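Local coordinates for extracellular solute-binding protein family 1 (Pseudothermotoga lettingae, PDB 5CI5), which binds alpha-D-tagatopyranose and probably serves as the extracellular solute-binding component of an ABC sugar transporter, at residues Gly31-Leu36 and Met329-Glu334; Gly337-Arg342 and Gln358-Thr363. All blocks are in the same frame, centred on the assembly; numbering follows the deposited sequence.

Contact 1: Gly31-Leu36 and Met329-Glu334; sequences GQVAEL and MKWVEE. With T6T (alpha-D-tagatopyranose), chain C.
Gln32 OE1 accepts a hydrogen bond of 2.6 Å from O2 of the bound tagatose. The amide NE2 of the same side chain is held by Asp248, so both ends of the amide have a partner and its rotation is fixed. A bend at chi2 (94°) turns the amide toward the sugar. Val33 and Leu36, later in the same loop, point toward Trp331 of helix 325-335. Trp331 CG lies anti to the backbone N (chi1 -171°), which sends the indole out from the helix to residues 31-36. The closest approaches are made by one ring atom, CZ2. Trp331 CZ2 meets Leu36 CD1 at 3.7 Å and Val33 CG2 at 3.9 Å, and both methyls approach the ring obliquely. The indole is anchored elsewhere by a hydrogen bond from NE1 to the carbonyl O of Gly337. Trp40, Trp328 and Trp134 also meet this ring, so the contact is part of a buried aromatic cluster. The loop between strand 25-30 and helix 37-51, which includes a short 3-10 turn, is a strand-to-helix loop of a periplasmic-binding-protein fold, with sugar on one flank and a tryptophan on another.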
ATOM      1  N   GLY A  31       0.974  -3.823  -9.281  1.00 11.25           N
ATOM      2  CA  GLY A  31       1.318  -3.809  -7.879  1.00  8.65           C
ATOM      3  C   GLY A  31       1.733  -5.180  -7.429  1.00 10.29           C
ATOM      4  O   GLY A  31       1.859  -6.115  -8.230  1.00 12.39           O
ATOM      5  N   GLN A  32       1.940  -5.327  -6.128  1.00  8.65           N
ATOM      6  CA  GLN A  32       2.450  -6.580  -5.604  1.00 10.64           C
ATOM      7  C   GLN A  32       1.523  -7.776  -5.875  1.00 13.81           C
ATOM      8  O   GLN A  32       2.012  -8.885  -6.013  1.00 12.08           O
ATOM      9  CB  GLN A  32       2.709  -6.438  -4.107  1.00  9.33           C
ATOM     10  CG  GLN A  32       3.699  -5.376  -3.746  1.00  9.59           C
ATOM     11  CD  GLN A  32       3.081  -4.037  -3.409  1.00  8.03           C
ATOM     12  OE1 GLN A  32       1.982  -3.665  -3.870  1.00  9.26           O
ATOM     13  NE2 GLN A  32       3.798  -3.276  -2.590  1.00 14.62           N
ATOM     14  N   VAL A  33       0.214  -7.550  -5.989  1.00 10.76           N
ATOM     15  CA  VAL A  33      -0.730  -8.647  -6.172  1.00 10.20           C
ATOM     16  C   VAL A  33      -0.603  -9.252  -7.577  1.00 11.96           C
ATOM     17  O   VAL A  33      -1.086 -10.342  -7.841  1.00 11.86           O
ATOM     18  CB  VAL A  33      -2.194  -8.170  -5.884  1.00 11.54           C
ATOM     19  CG1 VAL A  33      -2.832  -7.545  -7.095  1.00 12.25           C
ATOM     20  CG2 VAL A  33      -3.056  -9.315  -5.398  1.00 15.83           C
ATOM     21  N   ALA A  34       0.072  -8.552  -8.475  1.00 10.35           N
ATOM     22  CA  ALA A  34       0.278  -9.078  -9.820  1.00 12.43           C
ATOM     23  C   ALA A  34       1.238 -10.270  -9.807  1.00 14.20           C
ATOM     24  O   ALA A  34       1.335 -10.982 -10.796  1.00 17.93           O
ATOM     25  CB  ALA A  34       0.790  -7.974 -10.756  1.00 15.46           C
ATOM     26  N   GLU A  35       1.913 -10.523  -8.683  1.00 14.59           N
ATOM     27  CA  GLU A  35       2.763 -11.714  -8.587  1.00 16.83           C
ATOM     28  C   GLU A  35       1.966 -13.010  -8.492  1.00 15.43           C
ATOM     29  O   GLU A  35       2.528 -14.083  -8.720  1.00 19.43           O
ATOM     30  CB  GLU A  35       3.706 -11.613  -7.381  1.00 14.33           C
ATOM     31  CG  GLU A  35       4.593 -10.395  -7.459  1.00 17.74           C
ATOM     32  CD  GLU A  35       5.660 -10.344  -6.366  1.00 24.65           C
ATOM     33  OE1 GLU A  35       5.910 -11.368  -5.693  1.00 18.22           O
ATOM     34  OE2 GLU A  35       6.256  -9.267  -6.200  1.00 29.61           O
ATOM     35  N   LEU A  36       0.681 -12.917  -8.134  1.00 16.10           N
ATOM     36  CA  LEU A  36      -0.142 -14.101  -7.933  1.00 16.46           C
ATOM     37  C   LEU A  36      -0.750 -14.487  -9.279  1.00 19.87           C
ATOM     38  O   LEU A  36      -1.962 -14.561  -9.412  1.00 17.49           O
ATOM     39  CB  LEU A  36      -1.222 -13.855  -6.877  1.00 18.24           C
ATOM     40  CG  LEU A  36      -0.711 -13.368  -5.520  1.00 15.82           C
ATOM     41  CD1 LEU A  36      -1.846 -13.071  -4.578  1.00 21.04           C
ATOM     42  CD2 LEU A  36       0.250 -14.389  -4.910  1.00 25.78           C
HETATM   43  N   MSE A 329     -14.630 -14.539  -2.152  0.64 11.86           N
HETATM   44  CA  MSE A 329     -14.620 -15.651  -1.206  0.64 12.09           C
HETATM   45  C   MSE A 329     -13.575 -16.693  -1.614  0.64 11.59           C
HETATM   46  O   MSE A 329     -12.793 -17.176  -0.788  0.64 12.50           O
HETATM   47  CB  MSE A 329     -16.000 -16.304  -1.103  0.64 11.78           C
HETATM   48  CG  MSE A 329     -16.921 -15.590  -0.155  0.64 16.06           C
HETATM   49 SE   MSE A 329     -16.341 -15.746   1.714  0.64 47.71          SE
HETATM   50  CE  MSE A 329     -17.313 -17.359   2.193  0.64 17.21           C
ATOM     51  N   LYS A 330     -13.554 -17.040  -2.892  1.00 11.56           N
ATOM     52  CA  LYS A 330     -12.600 -18.011  -3.378  1.00  9.81           C
ATOM     53  C   LYS A 330     -11.171 -17.511  -3.259  1.00 13.59           C
ATOM     54  O   LYS A 330     -10.265 -18.258  -2.864  1.00 17.41           O
ATOM     55  CB  LYS A 330     -12.926 -18.382  -4.825  1.00 18.80           C
ATOM     56  CG  LYS A 330     -12.014 -19.464  -5.396  1.00 25.24           C
ATOM     57  CD  LYS A 330     -12.522 -19.943  -6.730  1.00 30.97           C
ATOM     58  CE  LYS A 330     -11.653 -21.054  -7.304  1.00 45.83           C
ATOM     59  NZ  LYS A 330     -12.168 -21.508  -8.637  1.00 51.73           N
ATOM     60  N   TRP A 331     -10.962 -16.252  -3.593  1.00 12.97           N
ATOM     61  CA  TRP A 331      -9.639 -15.650  -3.462  1.00 12.58           C
ATOM     62  C   TRP A 331      -9.116 -15.736  -2.028  1.00 15.11           C
ATOM     63  O   TRP A 331      -8.000 -16.190  -1.794  1.00 14.18           O
ATOM     64  CB  TRP A 331      -9.672 -14.188  -3.923  1.00 12.67           C
ATOM     65  CG  TRP A 331      -8.314 -13.626  -4.004  1.00 13.60           C
ATOM     66  CD1 TRP A 331      -7.500 -13.310  -2.957  1.00 16.09           C
ATOM     67  CD2 TRP A 331      -7.587 -13.327  -5.191  1.00 10.52           C
ATOM     68  NE1 TRP A 331      -6.297 -12.822  -3.420  1.00 15.24           N
ATOM     69  CE2 TRP A 331      -6.324 -12.830  -4.790  1.00 12.47           C
ATOM     70  CE3 TRP A 331      -7.882 -13.417  -6.553  1.00 13.34           C
ATOM     71  CZ2 TRP A 331      -5.360 -12.418  -5.707  1.00 15.83           C
ATOM     72  CZ3 TRP A 331      -6.919 -13.011  -7.463  1.00 14.46           C
ATOM     73  CH2 TRP A 331      -5.669 -12.528  -7.032  1.00 15.13           C
ATOM     74  N   VAL A 332      -9.918 -15.318  -1.056  1.00 12.84           N
ATOM     75  CA  VAL A 332      -9.505 -15.386   0.345  1.00 14.58           C
ATOM     76  C   VAL A 332      -9.256 -16.811   0.811  1.00 15.83           C
ATOM     77  O   VAL A 332      -8.297 -17.070   1.555  1.00 17.56           O
ATOM     78  CB  VAL A 332     -10.561 -14.746   1.263  1.00 21.34           C
ATOM     79  CG1 VAL A 332     -10.388 -15.217   2.733  1.00 25.90           C
ATOM     80  CG2 VAL A 332     -10.448 -13.275   1.148  1.00 19.40           C
ATOM     81  N   GLU A 333     -10.136 -17.723   0.410  1.00 15.89           N
ATOM     82  CA  GLU A 333     -10.007 -19.137   0.772  1.00 19.63           C
ATOM     83  C   GLU A 333      -8.656 -19.658   0.341  1.00 17.97           C
ATOM     84  O   GLU A 333      -7.981 -20.374   1.083  1.00 25.99           O
ATOM     85  CB  GLU A 333     -11.120 -19.991   0.124  1.00 28.25           C
ATOM     86  CG  GLU A 333     -10.706 -21.449  -0.257  1.00 47.92           C
ATOM     87  CD  GLU A 333     -11.758 -22.212  -1.093  1.00 61.04           C
ATOM     88  OE1 GLU A 333     -12.471 -21.602  -1.932  1.00 55.86           O
ATOM     89  OE2 GLU A 333     -11.860 -23.448  -0.918  1.00 63.97           O
ATOM     90  N   GLU A 334      -8.278 -19.326  -0.880  1.00 18.60           N
ATOM     91  CA  GLU A 334      -7.066 -19.868  -1.458  1.00 25.13           C
ATOM     92  C   GLU A 334      -5.811 -19.153  -1.003  1.00 25.26           C
ATOM     93  O   GLU A 334      -4.799 -19.802  -0.734  1.00 23.90           O
ATOM     94  CB  GLU A 334      -7.151 -19.826  -2.978  1.00 26.74           C
ATOM     95  CG  GLU A 334      -8.203 -20.761  -3.529  1.00 40.36           C
ATOM     96  CD  GLU A 334      -8.271 -20.740  -5.041  1.00 49.84           C
ATOM     97  OE1 GLU A 334      -7.615 -19.866  -5.655  1.00 47.70           O
ATOM     98  OE2 GLU A 334      -8.986 -21.597  -5.611  1.00 51.79           O
TER
HETATM   99  O3  T6T C 501      -1.052  -0.450   0.012  1.00  7.87           O
HETATM  100  C3  T6T C 501      -0.968  -0.692  -1.389  1.00  7.35           C
HETATM  101  C4  T6T C 501      -0.830   0.648  -2.110  1.00  6.93           C
HETATM  102  O4  T6T C 501      -1.899   1.524  -1.725  1.00  7.46           O
HETATM  103  C5  T6T C 501       0.514   1.240  -1.746  1.00  6.51           C
HETATM  104  O5  T6T C 501       0.697   2.495  -2.406  1.00  8.17           O
HETATM  105  C6  T6T C 501       1.634   0.267  -2.099  1.00  6.41           C
HETATM  106  O6  T6T C 501       1.435  -0.949  -1.380  1.00  8.35           O
HETATM  107  C2  T6T C 501       0.191  -1.592  -1.673  1.00  5.91           C
HETATM  108  O2  T6T C 501       0.171  -1.978  -3.052  1.00  7.34           O
HETATM  109  C1  T6T C 501       0.134  -2.871  -0.809  1.00  8.87           C
HETATM  110  O1  T6T C 501      -1.050  -3.571  -0.932  1.00  8.76           O

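Contact 2: Gly337-Arg342 and Gln358-Thr363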
ATOM      1  N   GLY A 337      -5.175 -13.354   1.504  1.00 14.97           N
ATOM      2  CA  GLY A 337      -4.946 -11.925   1.422  1.00 11.25           C
ATOM      3  C   GLY A 337      -4.933 -11.541  -0.051  1.00  8.69           C
ATOM      4  O   GLY A 337      -4.914 -12.419  -0.923  1.00 12.32           O
ATOM      5  N   PRO A 338      -4.949 -10.232  -0.347  1.00 11.18           N
ATOM      6  CA  PRO A 338      -5.055  -9.135   0.624  1.00 12.47           C
ATOM      7  C   PRO A 338      -6.475  -9.007   1.181  1.00 11.15           C
ATOM      8  O   PRO A 338      -7.276  -9.932   1.056  1.00 11.33           O
ATOM      9  CB  PRO A 338      -4.677  -7.884  -0.190  1.00 13.31           C
ATOM     10  CG  PRO A 338      -4.143  -8.394  -1.513  1.00 16.13           C
ATOM     11  CD  PRO A 338      -4.794  -9.729  -1.720  1.00 12.06           C
HETATM   12  N   MSE A 339      -6.799  -7.862   1.772  1.00  9.59           N
HETATM   13  CA  MSE A 339      -8.093  -7.684   2.384  1.00 11.99           C
HETATM   14  C   MSE A 339      -9.160  -7.375   1.339  1.00 11.66           C
HETATM   15  O   MSE A 339      -8.971  -6.487   0.492  1.00  9.54           O
HETATM   16  CB  MSE A 339      -8.033  -6.555   3.410  1.00 10.20           C
HETATM   17  CG  MSE A 339      -9.314  -6.300   4.143  1.00  8.20           C
HETATM   18 SE   MSE A 339      -8.941  -5.034   5.581  0.69 13.69          SE
HETATM   19  CE  MSE A 339     -10.695  -4.370   5.879  1.00 13.56           C
ATOM     20  N   PRO A 340     -10.288  -8.102   1.397  1.00  7.75           N
ATOM     21  CA  PRO A 340     -11.373  -7.766   0.480  1.00  8.83           C
ATOM     22  C   PRO A 340     -11.907  -6.372   0.769  1.00  7.54           C
ATOM     23  O   PRO A 340     -12.007  -5.991   1.935  1.00  9.19           O
ATOM     24  CB  PRO A 340     -12.461  -8.824   0.776  1.00 11.99           C
ATOM     25  CG  PRO A 340     -11.762  -9.943   1.562  1.00 10.73           C
ATOM     26  CD  PRO A 340     -10.559  -9.320   2.196  1.00 10.59           C
ATOM     27  N   THR A 341     -12.253  -5.631  -0.275  1.00  9.59           N
ATOM     28  CA  THR A 341     -13.006  -4.390  -0.110  1.00  8.82           C
ATOM     29  C   THR A 341     -14.472  -4.645   0.261  1.00  9.86           C
ATOM     30  O   THR A 341     -15.136  -3.724   0.695  1.00  9.59           O
ATOM     31  CB  THR A 341     -12.967  -3.541  -1.374  1.00  9.74           C
ATOM     32  OG1 THR A 341     -13.507  -4.283  -2.478  1.00  9.25           O
ATOM     33  CG2 THR A 341     -11.533  -3.136  -1.660  1.00  7.46           C
ATOM     34  N   ARG A 342     -14.956  -5.878   0.088  1.00  8.38           N
ATOM     35  CA  ARG A 342     -16.325  -6.250   0.481  1.00  6.49           C
ATOM     36  C   ARG A 342     -16.414  -6.681   1.951  1.00  9.60           C
ATOM     37  O   ARG A 342     -15.725  -7.606   2.380  1.00 10.61           O
ATOM     38  CB  ARG A 342     -16.855  -7.400  -0.369  1.00  8.23           C
ATOM     39  CG  ARG A 342     -17.021  -7.135  -1.873  1.00 12.55           C
ATOM     40  CD  ARG A 342     -17.558  -8.389  -2.554  1.00 11.86           C
ATOM     41  NE  ARG A 342     -18.949  -8.607  -2.142  1.00 10.66           N
ATOM     42  CZ  ARG A 342     -20.029  -8.378  -2.875  1.00 11.34           C
ATOM     43  NH1 ARG A 342     -19.947  -7.950  -4.129  1.00 13.37           N
ATOM     44  NH2 ARG A 342     -21.226  -8.591  -2.334  1.00 13.03           N
ATOM     45  N   GLN A 358      -7.506 -10.186  13.227  1.00 18.97           N
ATOM     46  CA  GLN A 358      -8.180  -9.426  14.269  1.00 16.94           C
ATOM     47  C   GLN A 358      -7.565  -8.052  14.369  1.00 20.05           C
ATOM     48  O   GLN A 358      -8.261  -7.037  14.465  1.00 16.00           O
ATOM     49  CB  GLN A 358      -8.092 -10.133  15.627  1.00 31.76           C
ATOM     50  CG  GLN A 358      -8.835  -9.400  16.753  1.00 50.77           C
ATOM     51  CD  GLN A 358      -8.004  -9.262  18.017  1.00 58.12           C
ATOM     52  OE1 GLN A 358      -7.598  -8.155  18.386  1.00 59.23           O
ATOM     53  NE2 GLN A 358      -7.743 -10.387  18.687  1.00 52.36           N
ATOM     54  N   ILE A 359      -6.240  -8.037  14.330  0.66 16.05           N
ATOM     55  CA  ILE A 359      -5.483  -6.823  14.458  0.66 15.30           C
ATOM     56  C   ILE A 359      -5.742  -5.884  13.270  0.66 16.70           C
ATOM     57  O   ILE A 359      -5.842  -4.663  13.416  0.66 14.65           O
ATOM     58  CB  ILE A 359      -3.974  -7.181  14.590  0.66 21.84           C
ATOM     59  CG1 ILE A 359      -3.765  -8.036  15.855  0.66 24.07           C
ATOM     60  CG2 ILE A 359      -3.155  -5.949  14.647  0.66 22.09           C
ATOM     61  CD1 ILE A 359      -2.369  -8.703  16.008  0.66 14.10           C
ATOM     62  N   ILE A 360      -5.861  -6.469  12.091  1.00 14.13           N
ATOM     63  CA  ILE A 360      -6.103  -5.708  10.867  1.00 10.55           C
ATOM     64  C   ILE A 360      -7.471  -5.046  10.922  1.00 11.48           C
ATOM     65  O   ILE A 360      -7.607  -3.847  10.690  1.00 11.76           O
ATOM     66  CB  ILE A 360      -5.979  -6.614   9.636  1.00 10.24           C
ATOM     67  CG1 ILE A 360      -4.537  -7.081   9.484  1.00 12.88           C
ATOM     68  CG2 ILE A 360      -6.396  -5.887   8.360  1.00 11.33           C
ATOM     69  CD1 ILE A 360      -4.321  -8.232   8.517  1.00 12.50           C
ATOM     70  N   PHE A 361      -8.487  -5.832  11.252  1.00 10.61           N
ATOM     71  CA  PHE A 361      -9.849  -5.320  11.272  1.00 11.90           C
ATOM     72  C   PHE A 361     -10.038  -4.235  12.342  1.00 12.84           C
ATOM     73  O   PHE A 361     -10.803  -3.296  12.121  1.00 16.08           O
ATOM     74  CB  PHE A 361     -10.834  -6.470  11.480  1.00 15.88           C
ATOM     75  CG  PHE A 361     -10.952  -7.397  10.284  1.00 11.70           C
ATOM     76  CD1 PHE A 361     -10.925  -6.908   8.984  1.00 14.86           C
ATOM     77  CD2 PHE A 361     -11.082  -8.763  10.471  1.00 14.40           C
ATOM     78  CE1 PHE A 361     -11.015  -7.763   7.898  1.00 15.91           C
ATOM     79  CE2 PHE A 361     -11.183  -9.629   9.395  1.00 14.15           C
ATOM     80  CZ  PHE A 361     -11.145  -9.131   8.105  1.00 13.75           C
ATOM     81  N   GLU A 362      -9.339  -4.351  13.480  1.00  9.82           N
ATOM     82  CA  GLU A 362      -9.417  -3.351  14.533  1.00 11.23           C
ATOM     83  C   GLU A 362      -8.707  -2.060  14.171  1.00 11.09           C
ATOM     84  O   GLU A 362      -9.142  -0.988  14.565  1.00 15.49           O
ATOM     85  CB  GLU A 362      -8.839  -3.922  15.831  1.00 13.11           C
ATOM     86  CG  GLU A 362      -9.830  -4.791  16.541  1.00 21.91           C
ATOM     87  CD  GLU A 362     -11.085  -4.009  16.937  1.00 34.98           C
ATOM     88  OE1 GLU A 362     -10.973  -3.056  17.744  1.00 38.59           O
ATOM     89  OE2 GLU A 362     -12.167  -4.328  16.406  1.00 21.35           O
ATOM     90  N   THR A 363      -7.627  -2.167  13.402  1.00 12.69           N
ATOM     91  CA  THR A 363      -6.799  -1.007  13.067  1.00 14.85           C
ATOM     92  C   THR A 363      -7.337  -0.236  11.852  1.00 16.29           C
ATOM     93  O   THR A 363      -7.297   0.999  11.805  1.00 11.72           O
ATOM     94  CB  THR A 363      -5.357  -1.466  12.801  1.00 13.53           C
ATOM     95  OG1 THR A 363      -4.845  -2.095  13.981  1.00 16.20           O
ATOM     96  CG2 THR A 363      -4.460  -0.322  12.449  1.00 16.03           C
TER
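Met339 and Phe361 form a Met-aromatic contact; Met339 is selenomethionine, with SE in place of sulfur. Its SE lies 5.3 Å from the centroid of the Phe361 ring, 70° off the ring normal. The terminal methyl comes in at the ring edge, near the ring plane. There Met339 CE is 4.0 Å from Phe361 CE1. The Met339 chain is extended throughout (chi1 -178°), which carries SE and CE from strand 339-340 across to helix 355-363.

The apolar packing on Ile360 is smaller. Met339 SE touches Ile360 CG2 at 3.9 Å, and the two side chains run past each other in opposite directions. Both residues are buried. Cys346 of helix 343-348 touches both Met339 and Phe361, while Trp357 meets the Phe361 ring.

The polar bonds of Thr363 lie within its own helix. Thr363 OG1 donates to Ile359 O at 2.8 Å. Thr363 N also donates to that oxygen, from the other face of the carbonyl plane. The two bonds grip Ile359 O, and the one from OG1 ties the Thr363 side chain back to its helix. On the strand side, backbone hydrogen bonds join Met339 to Thr136 in strand 128-138. The contact is thus strand-to-helix packing, with a Met-aromatic pair joining the short strand 339-340 of the mixed sheet to helix 355-363.

Contact 1 and contact 2 follow each other along the chain, and their centres lie about 14 Å apart. Helix 325-335 carries the second half of contact 1 and leads into strand 339-340 of contact 2. The two also touch directly. Trp331 NE1 packs on Pro338 CD at 3.8 Å. Val332 CG2 packs on Pro340 CG at 3.6 Å, and Val33 CG2 lies 4.1 Å from Pro338 CD, next to the cis peptide bond between Gly337 and Pro338. Contact 1 reaches the tagatose itself through Gln32. Contact 2 lies farther from the sugar: the nearest atoms of the Met339 side chain and the sugar are about 9 Å apart. Tyr135, which hydrogen-bonds the sugar, is touched by Val33 and Pro338.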